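Local coordinates for FMN-binding protein (Syntrophomonas wolfei subsp. wolfei, PDB 3IN6), which binds flavin mononucleotide, although the reaction it may serve, if any, is not established, at residues A[105-110]-A[129-134]; A[99-104]-A[136-141]; A[38-43]-A[74-79]. All blocks are in the same frame, centred on the assembly; numbering follows the deposited sequence.

Contact 1. Residues A[105-110]-A[129-134]; sequences DLQEGE and LKNCLV
Asp105 receives the side-chain amide of Asn131 on the syn lone pair of OD1, with Asn131 ND2 2.7 Å from Asp105 OD1, where strand 92-106 ends and strand 131-141 begins, neighbours in the interior of the antiparallel sheet. The bond is bent, 138° at the hydrogen, and the oxygen lies 24° out of the amide plane. With CG trans to the backbone N (chi1 176°), the Asp105 side chain runs alongside Leu133, its partner in a non-hydrogen-bonded pair, whose CD2 lies 4.0 Å from Asp105 OD1. Its other oxygen, OD2, is bound by Tyr71 OH and by a salt bridge to Lys75, both on helix 68-77, while Asn131 OD1 accepts from Arg64; carboxylate and amide are thus each held through both ends. Leu106 and Cys132 form a hydrogen-bonded pair, Cys132 N standing 2.8 Å from Leu106 O and Leu106 N 2.9 Å from Cys132 O. The side chain of Gln107, bent at chi2, adds a bond beyond this last rung: Gln107 NE2 donates in its own amide plane to Lys130 O at 2.9 Å. Lys130 and Asn131 together form a classic bulge facing Arg64. On the face carrying Cys132, Ile115 and Tyr111 of helix 110-120 pack against Cys132 and Val134, and Leu106 CD1 packs on Val134 CG2 at 3.9 Å.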
loop_
_atom_site.group_PDB
_atom_site.type_symbol
_atom_site.label_atom_id
_atom_site.label_comp_id
_atom_site.label_asym_id
_atom_site.label_seq_id
_atom_site.Cartn_x
_atom_site.Cartn_y
_atom_site.Cartn_z
ATOM N N ASP A 105 -13.251 -17.455 -1.196
ATOM C CA ASP A 105 -13.944 -16.493 -2.032
ATOM C C ASP A 105 -15.381 -17.013 -2.040
ATOM O O ASP A 105 -15.700 -17.966 -2.762
ATOM C CB ASP A 105 -13.325 -16.523 -3.424
ATOM C CG ASP A 105 -14.032 -15.632 -4.413
ATOM O OD1 ASP A 105 -15.036 -14.978 -4.056
ATOM O OD2 ASP A 105 -13.556 -15.584 -5.561
ATOM N N LEU A 106 -16.249 -16.405 -1.238
ATOM C CA LEU A 106 -17.594 -16.941 -1.057
ATOM C C LEU A 106 -18.753 -16.009 -1.440
ATOM O O LEU A 106 -18.632 -14.780 -1.379
ATOM C CB LEU A 106 -17.729 -17.378 0.404
ATOM C CG LEU A 106 -16.651 -18.353 0.890
ATOM C CD1 LEU A 106 -16.685 -18.484 2.392
ATOM C CD2 LEU A 106 -16.815 -19.726 0.219
ATOM N N GLN A 107 -19.867 -16.628 -1.836
ATOM C CA GLN A 107 -21.101 -15.924 -2.215
ATOM C C GLN A 107 -22.240 -16.145 -1.215
ATOM O O GLN A 107 -23.304 -15.572 -1.367
ATOM C CB GLN A 107 -21.561 -16.329 -3.627
ATOM C CG GLN A 107 -20.837 -15.615 -4.767
ATOM C CD GLN A 107 -19.360 -15.916 -4.801
ATOM O OE1 GLN A 107 -18.952 -17.058 -4.610
ATOM N NE2 GLN A 107 -18.544 -14.893 -5.053
ATOM N N GLU A 108 -22.008 -16.958 -0.191
ATOM C CA GLU A 108 -23.008 -17.221 0.842
ATOM C C GLU A 108 -22.324 -17.723 2.108
ATOM O O GLU A 108 -21.130 -17.973 2.099
ATOM C CB GLU A 108 -24.010 -18.264 0.347
ATOM C CG GLU A 108 -23.377 -19.598 -0.036
ATOM C CD GLU A 108 -24.388 -20.600 -0.548
ATOM O OE1 GLU A 108 -25.335 -20.197 -1.262
ATOM O OE2 GLU A 108 -24.227 -21.802 -0.252
ATOM N N GLY A 109 -23.086 -17.871 3.185
ATOM C CA GLY A 109 -22.570 -18.376 4.457
ATOM C C GLY A 109 -22.415 -17.291 5.503
ATOM O O GLY A 109 -22.673 -16.111 5.240
ATOM N N GLU A 110 -21.983 -17.701 6.690
ATOM C CA GLU A 110 -21.814 -16.782 7.820
ATOM C C GLU A 110 -20.944 -15.554 7.493
ATOM O O GLU A 110 -21.304 -14.428 7.828
ATOM C CB GLU A 110 -21.265 -17.526 9.053
ATOM C CG GLU A 110 -19.897 -18.186 8.850
ATOM C CD GLU A 110 -19.372 -18.884 10.094
ATOM O OE1 GLU A 110 -20.084 -18.906 11.126
ATOM O OE2 GLU A 110 -18.230 -19.402 10.041
ATOM N N LEU A 129 -22.572 -6.688 -3.636
ATOM C CA LEU A 129 -21.538 -7.533 -3.061
ATOM C C LEU A 129 -21.295 -8.721 -3.998
ATOM O O LEU A 129 -22.107 -9.657 -4.068
ATOM C CB LEU A 129 -21.993 -8.017 -1.681
ATOM C CG LEU A 129 -20.997 -8.740 -0.784
ATOM C CD1 LEU A 129 -19.893 -7.788 -0.381
ATOM C CD2 LEU A 129 -21.707 -9.276 0.447
ATOM N N LYS A 130 -20.181 -8.671 -4.729
ATOM C CA LYS A 130 -19.820 -9.740 -5.682
ATOM C C LYS A 130 -19.144 -10.946 -5.010
ATOM O O LYS A 130 -19.294 -12.092 -5.452
ATOM C CB LYS A 130 -18.927 -9.177 -6.797
ATOM C CG LYS A 130 -19.642 -8.154 -7.689
ATOM C CD LYS A 130 -18.757 -7.608 -8.809
ATOM C CE LYS A 130 -17.582 -6.830 -8.247
ATOM N NZ LYS A 130 -16.783 -6.102 -9.289
ATOM N N ASN A 131 -18.381 -10.683 -3.954
ATOM C CA ASN A 131 -17.699 -11.736 -3.231
ATOM C C ASN A 131 -17.457 -11.333 -1.787
ATOM O O ASN A 131 -17.313 -10.143 -1.468
ATOM C CB ASN A 131 -16.278 -12.024 -3.791
ATOM C CG ASN A 131 -16.196 -12.048 -5.316
ATOM O OD1 ASN A 131 -16.155 -11.000 -5.959
ATOM N ND2 ASN A 131 -16.080 -13.246 -5.889
ATOM N N CYS A 132 -17.403 -12.335 -0.922
ATOM C CA CYS A 132 -16.911 -12.131 0.415
ATOM C C CYS A 132 -15.536 -12.802 0.356
ATOM O O CYS A 132 -15.440 -13.994 0.051
ATOM C CB CYS A 132 -17.785 -12.781 1.474
ATOM S SG CYS A 132 -17.012 -12.584 3.086
ATOM N N LEU A 133 -14.476 -12.030 0.564
ATOM C CA LEU A 133 -13.144 -12.583 0.548
ATOM C C LEU A 133 -12.762 -12.916 1.980
ATOM O O LEU A 133 -12.899 -12.079 2.872
ATOM C CB LEU A 133 -12.135 -11.607 -0.068
ATOM C CG LEU A 133 -12.414 -11.179 -1.506
ATOM C CD1 LEU A 133 -11.359 -10.183 -1.927
ATOM C CD2 LEU A 133 -12.481 -12.386 -2.453
ATOM N N VAL A 134 -12.293 -14.142 2.200
ATOM C CA VAL A 134 -11.909 -14.560 3.535
ATOM C C VAL A 134 -10.408 -14.702 3.563
ATOM O O VAL A 134 -9.851 -15.481 2.781
ATOM C CB VAL A 134 -12.590 -15.889 3.929
ATOM C CG1 VAL A 134 -12.278 -16.229 5.382
ATOM C CG2 VAL A 134 -14.120 -15.797 3.695
#

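Contact 2. Residues A[99-104]-A[136-141]; sequences YVELSA and KIVKIL
Tyr99 is gripped through both backbone polar atoms: Tyr99 N donates to Lys139 O at 2.8 Å, and Tyr99 O accepts from Val138 N at 2.8 Å and, weakly, from Lys139 N. One carbonyl facing two successive amides makes a classic beta bulge, which shifts the antiparallel register by a residue before Val100 pairs with Ile137. Further along, Glu101 and Lys136 are a regular hydrogen-bonded pair, with Lys136 N 2.9 Å from Glu101 O. The Lys139 side chain runs alongside that of Tyr99 and, bending at chi3 (66°), lays CE and then NZ over one ring face; NZ stands 4.3 Å from the Tyr99 ring centroid, a cation-pi contact only 7° off the normal. Leu141 CD1 approaches the same ring obliquely, 3.8 Å from Tyr99 CE1, and Val138 CG2 rests on Glu101 CG at 3.8 Å. Tyr99 OH is hydrogen-bonded to Asn45 of the second subunit, and a bound FMN is about 5 Å from the Tyr99 side chain. The ring is therefore used twice, its face carrying the ammonium group of Lys139 and its hydroxyl joining the dimer interface beside the flavin, and the nearby positive charge would probably polarise its electron cloud.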
loop_
_atom_site.group_PDB
_atom_site.type_symbol
_atom_site.label_atom_id
_atom_site.label_comp_id
_atom_site.label_asym_id
_atom_site.label_seq_id
_atom_site.Cartn_x
_atom_site.Cartn_y
_atom_site.Cartn_z
ATOM N N TYR A 99 -0.418 -8.837 7.155
ATOM C CA TYR A 99 -0.108 -9.700 6.017
ATOM C C TYR A 99 -1.038 -10.885 5.961
ATOM O O TYR A 99 -1.229 -11.587 6.956
ATOM C CB TYR A 99 1.340 -10.178 6.092
ATOM C CG TYR A 99 2.326 -9.044 6.081
ATOM C CD1 TYR A 99 2.579 -8.317 7.227
ATOM C CD2 TYR A 99 3.024 -8.710 4.933
ATOM C CE1 TYR A 99 3.472 -7.302 7.243
ATOM C CE2 TYR A 99 3.917 -7.660 4.936
ATOM C CZ TYR A 99 4.149 -6.974 6.098
ATOM O OH TYR A 99 5.034 -5.928 6.136
ATOM N N VAL A 100 -1.558 -11.158 4.764
ATOM C CA VAL A 100 -2.603 -12.131 4.606
ATOM C C VAL A 100 -2.440 -13.085 3.412
ATOM O O VAL A 100 -1.669 -12.853 2.494
ATOM C CB VAL A 100 -3.957 -11.403 4.412
ATOM C CG1 VAL A 100 -4.357 -10.573 5.661
ATOM C CG2 VAL A 100 -3.904 -10.494 3.156
ATOM N N GLU A 101 -3.221 -14.144 3.451
ATOM C CA GLU A 101 -3.335 -15.084 2.341
ATOM C C GLU A 101 -4.812 -15.375 2.142
ATOM O O GLU A 101 -5.521 -15.609 3.111
ATOM C CB GLU A 101 -2.595 -16.377 2.621
ATOM C CG GLU A 101 -1.112 -16.189 2.713
ATOM C CD GLU A 101 -0.359 -17.509 2.901
ATOM O OE1 GLU A 101 -1.014 -18.568 3.077
ATOM O OE2 GLU A 101 0.893 -17.470 2.871
ATOM N N LEU A 102 -5.275 -15.368 0.892
ATOM C CA LEU A 102 -6.681 -15.644 0.612
ATOM C C LEU A 102 -7.040 -17.084 0.944
ATOM O O LEU A 102 -6.438 -18.000 0.429
ATOM C CB LEU A 102 -7.004 -15.380 -0.849
ATOM C CG LEU A 102 -8.490 -15.435 -1.233
ATOM C CD1 LEU A 102 -9.280 -14.299 -0.560
ATOM C CD2 LEU A 102 -8.602 -15.350 -2.733
ATOM N N SER A 103 -8.038 -17.275 1.793
ATOM C CA SER A 103 -8.499 -18.603 2.167
ATOM C C SER A 103 -9.742 -19.015 1.416
ATOM O O SER A 103 -9.893 -20.180 1.056
ATOM C CB SER A 103 -8.831 -18.663 3.647
ATOM O OG SER A 103 -7.668 -18.462 4.402
ATOM N N ALA A 104 -10.646 -18.066 1.213
ATOM C CA ALA A 104 -11.918 -18.363 0.576
ATOM C C ALA A 104 -12.484 -17.159 -0.155
ATOM O O ALA A 104 -12.203 -16.025 0.192
ATOM C CB ALA A 104 -12.909 -18.858 1.623
ATOM N N LYS A 136 -6.667 -15.349 5.746
ATOM C CA LYS A 136 -5.978 -15.884 6.909
ATOM C C LYS A 136 -4.872 -14.904 7.197
ATOM O O LYS A 136 -4.139 -14.509 6.275
ATOM C CB LYS A 136 -5.383 -17.271 6.624
ATOM C CG LYS A 136 -4.426 -17.775 7.714
ATOM C CD LYS A 136 -3.769 -19.110 7.300
ATOM C CE LYS A 136 -2.710 -19.561 8.310
ATOM N NZ LYS A 136 -2.018 -20.826 7.890
ATOM N N ILE A 137 -4.751 -14.501 8.466
ATOM C CA ILE A 137 -3.714 -13.572 8.879
ATOM C C ILE A 137 -2.445 -14.374 9.076
ATOM O O ILE A 137 -2.429 -15.348 9.818
ATOM C CB ILE A 137 -4.026 -12.858 10.192
ATOM C CG1 ILE A 137 -5.266 -11.957 10.061
ATOM C CG2 ILE A 137 -2.806 -12.061 10.631
ATOM C CD1 ILE A 137 -5.702 -11.372 11.335
ATOM N N VAL A 138 -1.373 -13.918 8.452
ATOM C CA VAL A 138 -0.096 -14.623 8.454
ATOM C C VAL A 138 0.981 -13.944 9.316
ATOM O O VAL A 138 1.871 -14.615 9.851
ATOM C CB VAL A 138 0.348 -14.813 6.983
ATOM C CG1 VAL A 138 1.842 -14.839 6.832
ATOM C CG2 VAL A 138 -0.310 -16.083 6.408
ATOM N N LYS A 139 0.899 -12.622 9.445
ATOM C CA LYS A 139 1.861 -11.845 10.216
ATOM C C LYS A 139 1.296 -10.433 10.393
ATOM O O LYS A 139 0.543 -9.948 9.521
ATOM C CB LYS A 139 3.197 -11.793 9.463
ATOM C CG LYS A 139 4.311 -10.997 10.139
ATOM C CD LYS A 139 5.608 -11.023 9.326
ATOM C CE LYS A 139 5.476 -10.290 7.980
ATOM N NZ LYS A 139 6.703 -10.380 7.114
ATOM N N ILE A 140 1.644 -9.784 11.506
ATOM C CA ILE A 140 1.233 -8.399 11.793
ATOM C C ILE A 140 2.476 -7.604 12.202
ATOM O O ILE A 140 3.186 -7.999 13.118
ATOM C CB ILE A 140 0.205 -8.314 12.924
ATOM C CG1 ILE A 140 -1.059 -9.092 12.557
ATOM C CG2 ILE A 140 -0.128 -6.813 13.270
ATOM C CD1 ILE A 140 -2.155 -9.105 13.666
ATOM N N LEU A 141 2.770 -6.500 11.523
ATOM C CA LEU A 141 3.936 -5.723 11.889
ATOM C C LEU A 141 3.515 -4.296 12.148
ATOM O O LEU A 141 2.488 -3.853 11.647
ATOM C CB LEU A 141 5.021 -5.773 10.807
ATOM C CG LEU A 141 5.744 -7.117 10.583
ATOM C CD1 LEU A 141 6.624 -7.041 9.329
ATOM C CD2 LEU A 141 6.568 -7.556 11.836
#

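Contact 3. Residues A[38-43]-A[74-79]; sequences VDRNYE and LKETGK
Val38, the last residue of strand 33-38, meets the end of helix 68-77 at Thr77, its CG1 lying 3.6 Å from Thr77 OG1 with the two side chains nearly at right angles. A water bridges the same place: it accepts from Val38 N and donates to Thr77 OG1, at 2.7 Å, and to Lys79 O, tying the strand end to both sides of the helix terminus. Asp39 then starts a type I turn that closes at Tyr42. Its carboxylate folds back over its own loop, CG lying between the backbone N and the carbonyl carbon (chi1 76°), and Asp39 OD1 accepts from Glu43 N at 2.8 Å and, weakly, from Asn41 N at 3.0 Å. With alanine in place of Asp39, the amides of Asn41 and Glu43 would probably lose their common acceptor, and the turn would be held by its backbone bonds with less support. Across the contact Thr77 CG2 packs 3.5 Å from Asp39 C. The Asp39 carboxylate lies almost parallel to that of Glu76, Asp39 OD2 and Glu76 OE1 being 4.3 Å apart, a closeness of like charges that is likely to cost some energy. The backbone of Arg40 offers compensation, for Arg40 N donates to Glu76 OE1 at 2.9 Å in a nearly straight bond (174°). The guanidinium adds charge alone, with Arg40 NE 4.1 Å from Glu76 OE1 and no N-H aimed at it. Farther on, Tyr42 OH and Arg40 O bond reciprocally with Arg40 O and Tyr42 OH of the second subunit. The turn between strands 33-38 and 44-48 thus rests on the last turn of helix 68-77, just where Gly78, with positive phi, lets the chain pass into strand 79-87 and Leu74 packs against Leu35 and Thr37.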
loop_
_atom_site.group_PDB
_atom_site.type_symbol
_atom_site.label_atom_id
_atom_site.label_comp_id
_atom_site.label_asym_id
_atom_site.label_seq_id
_atom_site.Cartn_x
_atom_site.Cartn_y
_atom_site.Cartn_z
ATOM N N VAL A 38 -0.377 -8.764 -5.751
ATOM C CA VAL A 38 0.591 -9.036 -6.808
ATOM C C VAL A 38 0.070 -10.129 -7.745
ATOM O O VAL A 38 -0.727 -10.957 -7.316
ATOM C CB VAL A 38 1.950 -9.540 -6.218
ATOM C CG1 VAL A 38 1.777 -10.886 -5.542
ATOM C CG2 VAL A 38 3.031 -9.627 -7.304
ATOM N N ASP A 39 0.500 -10.109 -9.018
ATOM C CA ASP A 39 0.145 -11.171 -9.975
ATOM C C ASP A 39 1.328 -12.110 -10.190
ATOM O O ASP A 39 2.401 -11.881 -9.613
ATOM C CB ASP A 39 -0.388 -10.627 -11.320
ATOM C CG ASP A 39 0.702 -10.072 -12.248
ATOM O OD1 ASP A 39 1.895 -9.956 -11.879
ATOM O OD2 ASP A 39 0.338 -9.756 -13.394
ATOM N N ARG A 40 1.116 -13.140 -11.032
ATOM C CA ARG A 40 2.105 -14.185 -11.316
ATOM C C ARG A 40 3.418 -13.661 -11.919
ATOM O O ARG A 40 4.449 -14.346 -11.869
ATOM C CB ARG A 40 1.514 -15.257 -12.274
ATOM C CG ARG A 40 1.048 -14.638 -13.583
ATOM C CD ARG A 40 1.008 -15.518 -14.816
ATOM N NE ARG A 40 -0.235 -16.241 -14.949
ATOM C CZ ARG A 40 -0.853 -16.524 -16.096
ATOM N NH1 ARG A 40 -0.403 -16.113 -17.275
ATOM N NH2 ARG A 40 -1.983 -17.209 -16.044
ATOM N N ASN A 41 3.354 -12.488 -12.550
ATOM C CA ASN A 41 4.528 -11.854 -13.145
ATOM C C ASN A 41 5.199 -10.825 -12.240
ATOM O O ASN A 41 6.032 -10.054 -12.712
ATOM C CB ASN A 41 4.181 -11.209 -14.485
ATOM C CG ASN A 41 4.518 -12.083 -15.646
ATOM O OD1 ASN A 41 4.090 -13.245 -15.729
ATOM N ND2 ASN A 41 5.297 -11.533 -16.570
ATOM N N TYR A 42 4.818 -10.819 -10.963
ATOM C CA TYR A 42 5.378 -9.939 -9.942
ATOM C C TYR A 42 4.908 -8.482 -10.019
ATOM O O TYR A 42 5.451 -7.613 -9.327
ATOM C CB TYR A 42 6.926 -10.037 -9.905
ATOM C CG TYR A 42 7.420 -11.437 -9.589
ATOM C CD1 TYR A 42 7.268 -11.968 -8.315
ATOM C CD2 TYR A 42 8.025 -12.228 -10.555
ATOM C CE1 TYR A 42 7.691 -13.247 -8.012
ATOM C CE2 TYR A 42 8.464 -13.520 -10.250
ATOM C CZ TYR A 42 8.289 -14.015 -8.978
ATOM O OH TYR A 42 8.717 -15.282 -8.647
ATOM N N GLU A 43 3.881 -8.216 -10.829
ATOM C CA GLU A 43 3.351 -6.856 -10.967
ATOM C C GLU A 43 2.524 -6.585 -9.711
ATOM O O GLU A 43 1.574 -7.311 -9.410
ATOM C CB GLU A 43 2.521 -6.713 -12.262
ATOM N N LEU A 74 -5.400 -11.644 -6.329
ATOM C CA LEU A 74 -5.646 -12.598 -5.242
ATOM C C LEU A 74 -5.939 -13.992 -5.784
ATOM O O LEU A 74 -5.455 -14.971 -5.227
ATOM C CB LEU A 74 -6.764 -12.118 -4.325
ATOM C CG LEU A 74 -6.390 -10.875 -3.521
ATOM C CD1 LEU A 74 -7.632 -10.304 -2.827
ATOM C CD2 LEU A 74 -5.235 -11.178 -2.510
ATOM N N LYS A 75 -6.667 -14.089 -6.893
ATOM C CA LYS A 75 -6.961 -15.410 -7.474
ATOM C C LYS A 75 -5.745 -16.020 -8.151
ATOM O O LYS A 75 -5.684 -17.231 -8.303
ATOM C CB LYS A 75 -8.123 -15.365 -8.476
ATOM C CG LYS A 75 -9.442 -14.811 -7.947
ATOM C CD LYS A 75 -10.043 -15.599 -6.802
ATOM C CE LYS A 75 -10.576 -16.962 -7.259
ATOM N NZ LYS A 75 -11.258 -17.674 -6.145
ATOM N N GLU A 76 -4.791 -15.202 -8.598
ATOM C CA GLU A 76 -3.559 -15.728 -9.210
ATOM C C GLU A 76 -2.538 -16.177 -8.180
ATOM O O GLU A 76 -1.972 -17.259 -8.294
ATOM C CB GLU A 76 -2.855 -14.694 -10.103
ATOM C CG GLU A 76 -3.512 -14.502 -11.411
ATOM C CD GLU A 76 -2.734 -13.626 -12.373
ATOM O OE1 GLU A 76 -1.504 -13.451 -12.251
ATOM O OE2 GLU A 76 -3.395 -13.112 -13.284
ATOM N N THR A 77 -2.284 -15.336 -7.192
ATOM C CA THR A 77 -1.235 -15.601 -6.208
ATOM C C THR A 77 -1.707 -15.802 -4.776
ATOM O O THR A 77 -0.973 -16.377 -3.970
ATOM C CB THR A 77 -0.233 -14.431 -6.179
ATOM O OG1 THR A 77 -0.885 -13.235 -5.704
ATOM C CG2 THR A 77 0.323 -14.193 -7.538
ATOM N N GLY A 78 -2.864 -15.247 -4.423
ATOM C CA GLY A 78 -3.399 -15.412 -3.083
ATOM C C GLY A 78 -2.757 -14.604 -1.973
ATOM O O GLY A 78 -3.235 -14.658 -0.835
ATOM N N LYS A 79 -1.724 -13.818 -2.282
ATOM C CA LYS A 79 -1.013 -13.085 -1.235
ATOM C C LYS A 79 -1.262 -11.595 -1.219
ATOM O O LYS A 79 -1.467 -10.985 -2.240
ATOM C CB LYS A 79 0.480 -13.397 -1.278
ATOM C CG LYS A 79 0.753 -14.905 -1.116
ATOM C CD LYS A 79 2.140 -15.211 -0.566
ATOM C CE LYS A 79 2.492 -16.698 -0.745
ATOM N NZ LYS A 79 3.892 -16.997 -0.322
HETATM O O HOH W 1 -2.325 -11.161 -4.792
#

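From the N terminus, contact 3 closes first, bringing the turn after strand 33-38 to the end of helix 68-77 across an intervening run of strands and helix; it finishes before strand 92-106 begins. Contacts 2 and 1 then share strands 92-106 and 131-141, and the loop of contact 1, spanning helix 110-120, lies wholly within the wider loop of contact 2. Their ladders join at Val134, bonded to Ser103 and Ala104. Contact 3 abuts both: Gly78 O reaches Leu102 N of contact 2, and Leu74 packs on Leu133 of contact 1. The end of helix 68-77 and the residue after it are thereby tied to strands 131-141 and 92-106, respectively.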